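Local coordinates for L-lysine 6-oxidase (Marinomonas mediterranea, PDB 3WEU), which oxidatively deaminates L-lysine at its epsilon position with a cysteine tryptophylquinone cofactor, releasing ammonia and antibacterial hydrogen peroxide, at residues A[462-465]-A[466-470]; A[265-268]-A[269-273]; A[495-498]-A[499-502]; A[279-282]-A[283-286]. All coordinates share one frame; numbering follows the deposited sequence.

Interaction 1 (A[462-465]-A[466-470]); sequences IYKD and AYQIK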
loop_
_atom_site.group_PDB
_atom_site.type_symbol
_atom_site.label_atom_id
_atom_site.label_comp_id
_atom_site.label_asym_id
_atom_site.label_seq_id
_atom_site.Cartn_x
_atom_site.Cartn_y
_atom_site.Cartn_z
ATOM N N ILE A 462 38.066 18.458 0.857
ATOM C CA ILE A 462 37.139 19.394 0.246
ATOM C C ILE A 462 37.423 20.835 0.508
ATOM O O ILE A 462 36.735 21.694 -0.029
ATOM C CB ILE A 462 35.674 19.090 0.626
ATOM C CG1 ILE A 462 35.358 19.478 2.064
ATOM C CG2 ILE A 462 35.353 17.642 0.386
ATOM C CD1 ILE A 462 33.888 19.602 2.338
ATOM N N TYR A 463 38.410 21.131 1.332
ATOM C CA TYR A 463 38.770 22.472 1.716
ATOM C C TYR A 463 40.039 22.930 1.099
ATOM O O TYR A 463 40.982 22.173 1.010
ATOM C CB TYR A 463 39.029 22.586 3.213
ATOM C CG TYR A 463 37.823 22.246 4.136
ATOM C CD1 TYR A 463 37.610 20.972 4.572
ATOM C CD2 TYR A 463 36.934 23.222 4.555
ATOM C CE1 TYR A 463 36.503 20.632 5.345
ATOM C CE2 TYR A 463 35.846 22.925 5.347
ATOM C CZ TYR A 463 35.626 21.627 5.746
ATOM O OH TYR A 463 34.551 21.394 6.554
ATOM N N LYS A 464 40.120 24.202 0.770
ATOM C CA LYS A 464 41.415 24.768 0.398
ATOM C C LYS A 464 42.145 25.346 1.579
ATOM O O LYS A 464 43.354 25.518 1.516
ATOM C CB LYS A 464 41.252 25.796 -0.747
ATOM C CG LYS A 464 40.091 26.755 -0.591
ATOM C CD LYS A 464 39.987 27.615 -1.851
ATOM C CE LYS A 464 38.900 28.652 -1.738
ATOM N NZ LYS A 464 39.303 29.714 -0.754
ATOM N N ASP A 465 41.443 25.702 2.654
ATOM C CA ASP A 465 42.078 26.041 3.917
ATOM C C ASP A 465 40.961 25.965 4.976
ATOM O O ASP A 465 39.787 25.715 4.636
ATOM C CB ASP A 465 42.646 27.479 3.840
ATOM C CG ASP A 465 43.694 27.770 4.881
ATOM O OD1 ASP A 465 43.887 27.048 5.911
ATOM O OD2 ASP A 465 44.343 28.823 4.697
ATOM N N ALA A 466 41.299 26.140 6.238
ATOM C CA ALA A 466 40.331 26.050 7.316
ATOM C C ALA A 466 39.119 26.954 6.997
ATOM O O ALA A 466 39.321 28.095 6.589
ATOM C CB ALA A 466 40.976 26.506 8.600
ATOM N N TYR A 467 37.912 26.383 7.111
ATOM C CA TYR A 467 36.630 27.046 6.871
ATOM C C TYR A 467 36.332 27.370 5.410
ATOM O O TYR A 467 35.339 28.014 5.137
ATOM C CB TYR A 467 36.476 28.315 7.722
ATOM C CG TYR A 467 36.126 28.062 9.191
ATOM C CD1 TYR A 467 37.125 27.733 10.096
ATOM C CD2 TYR A 467 34.801 28.138 9.659
ATOM C CE1 TYR A 467 36.856 27.491 11.439
ATOM C CE2 TYR A 467 34.526 27.894 10.984
ATOM C CZ TYR A 467 35.546 27.612 11.877
ATOM O OH TYR A 467 35.311 27.376 13.226
ATOM N N GLN A 468 37.237 27.039 4.484
ATOM C CA GLN A 468 37.055 27.461 3.083
ATOM C C GLN A 468 36.931 26.332 2.122
ATOM O O GLN A 468 37.896 25.585 1.948
ATOM C CB GLN A 468 38.271 28.225 2.667
ATOM C CG GLN A 468 38.424 29.598 3.203
ATOM C CD GLN A 468 39.633 30.264 2.509
ATOM O OE1 GLN A 468 40.144 29.793 1.426
ATOM N NE2 GLN A 468 40.114 31.315 3.127
ATOM N N ILE A 469 35.775 26.229 1.496
ATOM C CA ILE A 469 35.482 25.157 0.564
ATOM C C ILE A 469 36.277 25.379 -0.730
ATOM O O ILE A 469 36.227 26.460 -1.304
ATOM C CB ILE A 469 34.003 25.093 0.233
ATOM C CG1 ILE A 469 33.188 24.818 1.512
ATOM C CG2 ILE A 469 33.733 24.060 -0.864
ATOM C CD1 ILE A 469 33.522 23.506 2.250
ATOM N N LYS A 470 37.006 24.358 -1.143
ATOM C CA LYS A 470 37.699 24.380 -2.431
ATOM C C LYS A 470 36.744 24.220 -3.547
ATOM O O LYS A 470 35.908 23.321 -3.547
ATOM C CB LYS A 470 38.676 23.172 -2.441
ATOM C CG LYS A 470 39.606 23.149 -3.674
ATOM C CD LYS A 470 40.403 21.848 -3.686
ATOM C CE LYS A 470 41.663 21.876 -2.843
ATOM N NZ LYS A 470 41.947 20.535 -2.236
HETATM O O HOH W 1 42.805 20.102 1.013
#
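Y463 and I469 sit opposite each other as an antiparallel non-hydrogen-bonded pair, and D465 and Q468 follow as a hydrogen-bonded pair one residue out of step, with K464 the extra residue of a beta bulge. Beyond it a type II turn from D465 to Q468 reverses the chain, closed by Q468 N to D465 O at 2.9 Å. K464 N gives its hydrogen to Q468 O, and K470 N binds I462 O at 2.9 Å. Aspartate suits the first turn position because its side chain folds back on the next peptide: with CG anti to the backbone N (chi1 -161°), D465 OD1 accepts A466 N at 2.8 Å, met on its anti side and out of the carboxylate plane. Y467, at a positive phi of 71°, points its side chain away, OH bonding to S262 OG of helix 261-272 and helix 433-439 also lying against it. On the buried side, the side-by-side I462 and I469 meet through their CD1 methyls at 3.9 Å, and I469 CD1 also reaches Y463 CE2. At the far end a water bridges Y463 O and, weakly, K470 NZ, whose stronger partner is E493 O. This is a bulged beta hairpin with a two-residue type II turn.

Interaction 2 (A[265-268]-A[269-273]); sequences CFDV and GVRNF. With EDO (1,2-ethanediol), chain O.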
loop_
_atom_site.group_PDB
_atom_site.type_symbol
_atom_site.label_atom_id
_atom_site.label_comp_id
_atom_site.label_asym_id
_atom_site.label_seq_id
_atom_site.Cartn_x
_atom_site.Cartn_y
_atom_site.Cartn_z
ATOM N N CYS A 265 34.555 22.416 11.285
ATOM C CA CYS A 265 35.520 23.133 10.437
ATOM C C CYS A 265 36.781 23.482 11.228
ATOM O O CYS A 265 37.881 23.362 10.682
ATOM C CB CYS A 265 34.904 24.384 9.770
ATOM S SG CYS A 265 33.694 23.930 8.529
ATOM N N PHE A 266 36.628 23.931 12.486
ATOM C CA PHE A 266 37.724 24.265 13.345
ATOM C C PHE A 266 38.631 23.043 13.580
ATOM O O PHE A 266 39.829 23.105 13.425
ATOM C CB PHE A 266 37.191 24.825 14.695
ATOM C CG PHE A 266 38.255 25.319 15.600
ATOM C CD1 PHE A 266 38.964 26.464 15.257
ATOM C CD2 PHE A 266 38.656 24.600 16.721
ATOM C CE1 PHE A 266 40.020 26.892 16.053
ATOM C CE2 PHE A 266 39.663 25.052 17.533
ATOM C CZ PHE A 266 40.345 26.216 17.218
ATOM N N ASP A 267 38.018 21.910 13.931
ATOM C CA ASP A 267 38.780 20.681 14.208
ATOM C C ASP A 267 39.566 20.236 12.967
ATOM O O ASP A 267 40.750 19.908 13.070
ATOM C CB ASP A 267 37.775 19.602 14.617
ATOM C CG ASP A 267 38.370 18.226 14.764
ATOM O OD1 ASP A 267 39.360 18.086 15.522
ATOM O OD2 ASP A 267 37.771 17.303 14.145
ATOM N N VAL A 268 38.903 20.204 11.821
ATOM C CA VAL A 268 39.555 19.926 10.564
ATOM C C VAL A 268 40.720 20.872 10.337
ATOM O O VAL A 268 41.847 20.434 9.928
ATOM C CB VAL A 268 38.557 19.957 9.390
ATOM C CG1 VAL A 268 39.270 19.899 8.040
ATOM C CG2 VAL A 268 37.588 18.835 9.455
ATOM N N GLY A 269 40.496 22.131 10.643
ATOM C CA GLY A 269 41.505 23.170 10.487
ATOM C C GLY A 269 42.749 22.971 11.333
ATOM O O GLY A 269 43.919 23.151 10.868
ATOM N N VAL A 270 42.499 22.643 12.590
ATOM C CA VAL A 270 43.570 22.468 13.561
ATOM C C VAL A 270 44.409 21.263 13.151
ATOM O O VAL A 270 45.643 21.317 13.161
ATOM C CB VAL A 270 42.975 22.305 15.006
ATOM C CG1 VAL A 270 44.019 21.805 15.976
ATOM C CG2 VAL A 270 42.455 23.652 15.493
ATOM N N ARG A 271 43.738 20.162 12.810
ATOM C CA ARG A 271 44.425 18.900 12.535
ATOM C C ARG A 271 44.943 18.801 11.087
ATOM O O ARG A 271 45.785 17.943 10.785
ATOM C CB ARG A 271 43.524 17.721 12.819
ATOM C CG ARG A 271 43.233 17.482 14.309
ATOM C CD ARG A 271 42.365 16.221 14.601
ATOM N NE ARG A 271 41.050 16.362 13.982
ATOM C CZ ARG A 271 40.712 15.902 12.781
ATOM N NH1 ARG A 271 39.525 16.192 12.270
ATOM N NH2 ARG A 271 41.550 15.134 12.055
ATOM N N ASN A 272 44.476 19.639 10.199
ATOM C CA ASN A 272 44.922 19.527 8.812
ATOM C C ASN A 272 45.526 20.743 8.168
ATOM O O ASN A 272 46.197 20.612 7.164
ATOM C CB ASN A 272 43.794 19.054 7.922
ATOM C CG ASN A 272 43.331 17.676 8.289
ATOM O OD1 ASN A 272 43.991 16.693 7.992
ATOM N ND2 ASN A 272 42.210 17.595 8.967
ATOM N N PHE A 273 45.255 21.928 8.666
ATOM C CA PHE A 273 45.662 23.147 7.981
ATOM C C PHE A 273 46.430 24.045 8.887
ATOM O O PHE A 273 46.534 25.205 8.596
ATOM C CB PHE A 273 44.416 23.858 7.429
ATOM C CG PHE A 273 43.723 23.086 6.384
ATOM C CD1 PHE A 273 44.242 23.103 5.066
ATOM C CD2 PHE A 273 42.562 22.355 6.632
ATOM C CE1 PHE A 273 43.623 22.375 4.080
ATOM C CE2 PHE A 273 41.954 21.612 5.621
ATOM C CZ PHE A 273 42.474 21.634 4.367
HETATM C C1 EDO O . 44.175 12.619 12.885
HETATM O O1 EDO O . 44.306 14.002 12.541
HETATM C C2 EDO O . 45.427 12.405 13.690
HETATM O O2 EDO O . 45.639 13.589 14.492
#
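R271 reaches back one helical turn to D267, and its side chain can be followed outward from the backbone. CB lies 3.5 Å from D267 O, the carbonyl that accepts R271 N. CG passes the same oxygen, and CD comes beside D267 OD1. A bend at chi3 (-62°) then swings the guanidinium over the aspartate: NE binds OD1 of D267 at 2.9 Å and NH1 binds OD2 of D267 at 2.8 Å. Both oxygens lie near the guanidinium plane but are approached from above the carboxylate plane, the two planes being 46° apart. NH2 holds O1 of a 1,2-ethanediol at 3.0 Å, and D267 OD1 has a second partner in T408. This i to i+4 salt bridge belongs to the last turns of helix 261-272, where arginine has the length and the two-pronged head to match an aspartate. One residue pair earlier, V270 CG2 makes a CH-pi contact over the face of the F266 ring, 3.9 Å from its centroid. Near the helix end N272 folds its amide back, and ND2 donates to a lone pair of V268 O at 3.0 Å. V268 CG1 meets the edge of the F273 ring, 4.0 Å from CE2.

Interaction 3 (A[495-498]-A[499-502]); sequences GCEP and GDLT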
loop_
_atom_site.group_PDB
_atom_site.type_symbol
_atom_site.label_atom_id
_atom_site.label_comp_id
_atom_site.label_asym_id
_atom_site.label_seq_id
_atom_site.Cartn_x
_atom_site.Cartn_y
_atom_site.Cartn_z
ATOM N N GLY A 495 38.149 19.669 -5.436
ATOM C CA GLY A 495 37.174 20.699 -5.073
ATOM C C GLY A 495 35.771 20.241 -5.182
ATOM O O GLY A 495 35.493 19.166 -5.663
ATOM N N CYS A 496 34.847 21.134 -4.798
ATOM C CA CYS A 496 33.442 20.809 -4.843
ATOM C C CYS A 496 32.756 21.480 -5.993
ATOM O O CYS A 496 33.088 22.587 -6.350
ATOM C CB CYS A 496 32.757 21.287 -3.546
ATOM S SG CYS A 496 33.505 20.513 -2.103
ATOM N N GLU A 497 31.690 20.858 -6.434
ATOM C CA GLU A 497 30.801 21.444 -7.394
ATOM C C GLU A 497 29.568 21.851 -6.623
ATOM O O GLU A 497 29.317 21.270 -5.577
ATOM C CB GLU A 497 30.330 20.394 -8.357
ATOM C CG GLU A 497 31.427 19.998 -9.316
ATOM C CD GLU A 497 30.975 19.107 -10.467
ATOM O OE1 GLU A 497 29.830 18.626 -10.495
ATOM O OE2 GLU A 497 31.831 18.903 -11.357
ATOM N N PRO A 498 28.746 22.698 -7.207
ATOM C CA PRO A 498 27.401 22.976 -6.731
ATOM C C PRO A 498 26.585 21.678 -6.523
ATOM O O PRO A 498 26.566 20.756 -7.351
ATOM C CB PRO A 498 26.800 23.848 -7.812
ATOM C CG PRO A 498 27.941 24.542 -8.417
ATOM C CD PRO A 498 29.162 23.655 -8.239
ATOM N N GLY A 499 25.923 21.601 -5.368
ATOM C CA GLY A 499 25.193 20.428 -4.992
ATOM C C GLY A 499 26.001 19.444 -4.159
ATOM O O GLY A 499 25.398 18.558 -3.519
ATOM N N ASP A 500 27.297 19.634 -4.036
ATOM C CA ASP A 500 28.104 18.627 -3.379
ATOM C C ASP A 500 27.916 18.533 -1.863
ATOM O O ASP A 500 27.998 17.437 -1.282
ATOM C CB ASP A 500 29.574 18.749 -3.760
ATOM C CG ASP A 500 29.878 18.139 -5.142
ATOM O OD1 ASP A 500 28.978 17.538 -5.750
ATOM O OD2 ASP A 500 31.029 18.349 -5.543
ATOM N N LEU A 501 27.706 19.672 -1.203
ATOM C CA LEU A 501 27.600 19.665 0.259
ATOM C C LEU A 501 26.289 19.093 0.779
ATOM O O LEU A 501 26.245 18.629 1.922
ATOM C CB LEU A 501 27.889 21.038 0.866
ATOM C CG LEU A 501 29.361 21.311 1.126
ATOM C CD1 LEU A 501 30.208 21.119 -0.047
ATOM C CD2 LEU A 501 29.571 22.697 1.693
ATOM N N THR A 502 25.228 19.057 -0.038
ATOM C CA THR A 502 23.930 18.550 0.436
ATOM C C THR A 502 23.483 17.258 -0.230
ATOM O O THR A 502 22.462 16.684 0.105
ATOM C CB THR A 502 22.812 19.608 0.302
ATOM O OG1 THR A 502 22.657 20.024 -1.071
ATOM C CG2 THR A 502 23.146 20.847 1.251
#
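D500 and E497 hold this turn closed through two hydrogen bonds, and the second half of it begins with G499. That residue occupies the third position of a type II turn running from E497 to D500 and suits it: at phi 93° there is no CB to press on P498 O. P498 fits the position before it, the proline ring holding phi near the value the turn needs. D500 follows and makes both bonds. Its backbone N donates to E497 O at 3.0 Å, and its carboxylate folds back across the turn so that OD2 accepts E497 N at 2.7 Å. With CG anti to the carbonyl carbon (chi1 -79°), the carboxylate is brought over the start of the turn. The bond is almost straight at hydrogen, 176°, although the donor stands well above the carboxylate plane. The two carboxylate planes are nearly parallel. L501 comes next, its CD1 methyl touching C496 SG at 3.9 Å, beside W243 and I469. Two buried acids thus lie close, E497 OE1 and D500 OD1 being 4.9 Å apart. T484 holds the other oxygen of E497. Salt bridges from K92 to both, and from K503 to D500, would favour ionised carboxylates; yet E489 OE1 lies close to D500 OD2, whose ion pair with R487 is long and weak, and would tend to raise the pKa of one acid, leaving the charge state open.

Interaction 4 (A[279-282]-A[283-286]); sequences MYDS and ATGH. With EDO (1,2-ethanediol), chain O.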
loop_
_atom_site.group_PDB
_atom_site.type_symbol
_atom_site.label_atom_id
_atom_site.label_comp_id
_atom_site.label_asym_id
_atom_site.label_seq_id
_atom_site.Cartn_x
_atom_site.Cartn_y
_atom_site.Cartn_z
ATOM N N MET A 279 48.516 24.558 19.248
ATOM C CA MET A 279 47.658 23.503 19.770
ATOM C C MET A 279 48.017 22.154 19.221
ATOM O O MET A 279 47.794 21.108 19.879
ATOM C CB MET A 279 46.184 23.788 19.402
ATOM C CG MET A 279 45.259 23.076 20.346
ATOM S SD MET A 279 43.530 23.055 19.826
ATOM C CE MET A 279 43.095 24.750 19.800
ATOM N N TYR A 280 48.563 22.145 18.011
ATOM C CA TYR A 280 48.759 20.874 17.325
ATOM C C TYR A 280 50.023 20.923 16.514
ATOM O O TYR A 280 50.267 21.905 15.859
ATOM C CB TYR A 280 47.598 20.649 16.369
ATOM C CG TYR A 280 47.515 19.335 15.703
ATOM C CD1 TYR A 280 48.039 19.172 14.397
ATOM C CD2 TYR A 280 46.826 18.273 16.296
ATOM C CE1 TYR A 280 47.966 17.986 13.744
ATOM C CE2 TYR A 280 46.718 17.075 15.630
ATOM C CZ TYR A 280 47.292 16.932 14.355
ATOM O OH TYR A 280 47.206 15.756 13.656
ATOM N N ASP A 281 50.773 19.834 16.555
ATOM C CA ASP A 281 52.073 19.748 15.858
ATOM C C ASP A 281 51.859 19.004 14.563
ATOM O O ASP A 281 51.706 17.794 14.554
ATOM C CB ASP A 281 53.022 18.963 16.733
ATOM C CG ASP A 281 54.426 18.888 16.161
ATOM O OD1 ASP A 281 54.600 18.999 14.943
ATOM O OD2 ASP A 281 55.344 18.715 16.980
ATOM N N SER A 282 51.763 19.736 13.467
ATOM C CA SER A 282 51.426 19.144 12.190
ATOM C C SER A 282 52.570 18.206 11.738
ATOM O O SER A 282 52.337 17.122 11.212
ATOM C CB SER A 282 51.154 20.263 11.168
ATOM O OG SER A 282 50.168 21.216 11.663
ATOM N N ALA A 283 53.810 18.568 12.036
ATOM C CA ALA A 283 54.929 17.653 11.704
ATOM C C ALA A 283 54.699 16.223 12.253
ATOM O O ALA A 283 54.808 15.266 11.492
ATOM C CB ALA A 283 56.279 18.256 12.153
ATOM N N THR A 284 54.301 16.071 13.526
ATOM C CA THR A 284 54.082 14.765 14.168
ATOM C C THR A 284 52.664 14.218 14.201
ATOM O O THR A 284 52.447 13.068 14.565
ATOM C CB THR A 284 54.524 14.791 15.649
ATOM O OG1 THR A 284 53.665 15.648 16.435
ATOM C CG2 THR A 284 55.986 15.310 15.783
ATOM N N GLY A 285 51.662 15.049 13.958
ATOM C CA GLY A 285 50.289 14.561 13.990
ATOM C C GLY A 285 49.726 14.384 15.369
ATOM O O GLY A 285 48.833 13.556 15.576
ATOM N N HIS A 286 50.202 15.181 16.310
ATOM C CA HIS A 286 49.690 15.158 17.669
ATOM C C HIS A 286 49.413 16.529 18.234
ATOM O O HIS A 286 50.088 17.518 17.918
ATOM C CB HIS A 286 50.640 14.411 18.624
ATOM C CG HIS A 286 50.873 12.984 18.236
ATOM N ND1 HIS A 286 52.021 12.560 17.592
ATOM C CD2 HIS A 286 50.088 11.893 18.339
ATOM C CE1 HIS A 286 51.961 11.261 17.381
ATOM N NE2 HIS A 286 50.793 10.834 17.815
HETATM C C1 EDO O . 44.175 12.619 12.885
HETATM O O1 EDO O . 44.306 14.002 12.541
HETATM C C2 EDO O . 45.427 12.405 13.690
HETATM O O2 EDO O . 45.639 13.589 14.492
#
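Y280 lays one ring face against the backbone of H286, whose O stands 3.7 Å from CD2 of Y280. CG is placed anti to the backbone N (chi1 -172°), which carries the ring back along the hairpin until OH of Y280 stands 3.3 Å from CA of G285. OH of Y280 also shares a hydrogen bond of 2.8 Å with O2 of a 1,2-ethanediol, which lies at the ring edge, and the tyrosine packs on V270 and R271 of helix 261-272. D281 does most of the polar work. Its N binds H286 O at 2.8 Å in a nearly straight bond of 172°. Its O accepts G285 N at 2.8 Å and H286 N weakly at 3.5 Å, so that two successive residues face one: a G1 beta bulge, in which glycine suits the first position because phi is positive (78°). The bulge lies where the loop S282 to G285 joins strand 286-287 of the small antiparallel hairpin with strand 280-281, at the surface. The carboxylate of D281 turns back over the loop, where OD1 accepts T284 N at 3.3 Å from well above the carboxylate plane. T284 crosses it at about a right angle, its OG1 3.3 Å from D281 CG. S282 begins the loop, directing its hydroxyl out of the hairpin to D274 OD1.

How the interactions relate
Helix 261-272 ties three of the four together. Interaction 2 touches interaction 1 on one side, where Y463 OH packs 3.3 Å from C265 SG, and interaction 4 on another, where V270 O comes 3.4 Å from Y280 CD1. One 1,2-ethanediol, probably from the crystallisation liquor, joins R271 of interaction 2 to Y280 of interaction 4. Interaction 1 in turn meets interaction 3: C496 N lies 2.7 Å from K470 O, a probable hydrogen bond, and C496 SG packs against both I462 and I469. Interactions 3 and 4 are the outer members, their centres about 29 Å apart. None of the four includes the cofactor residues C516 and W581.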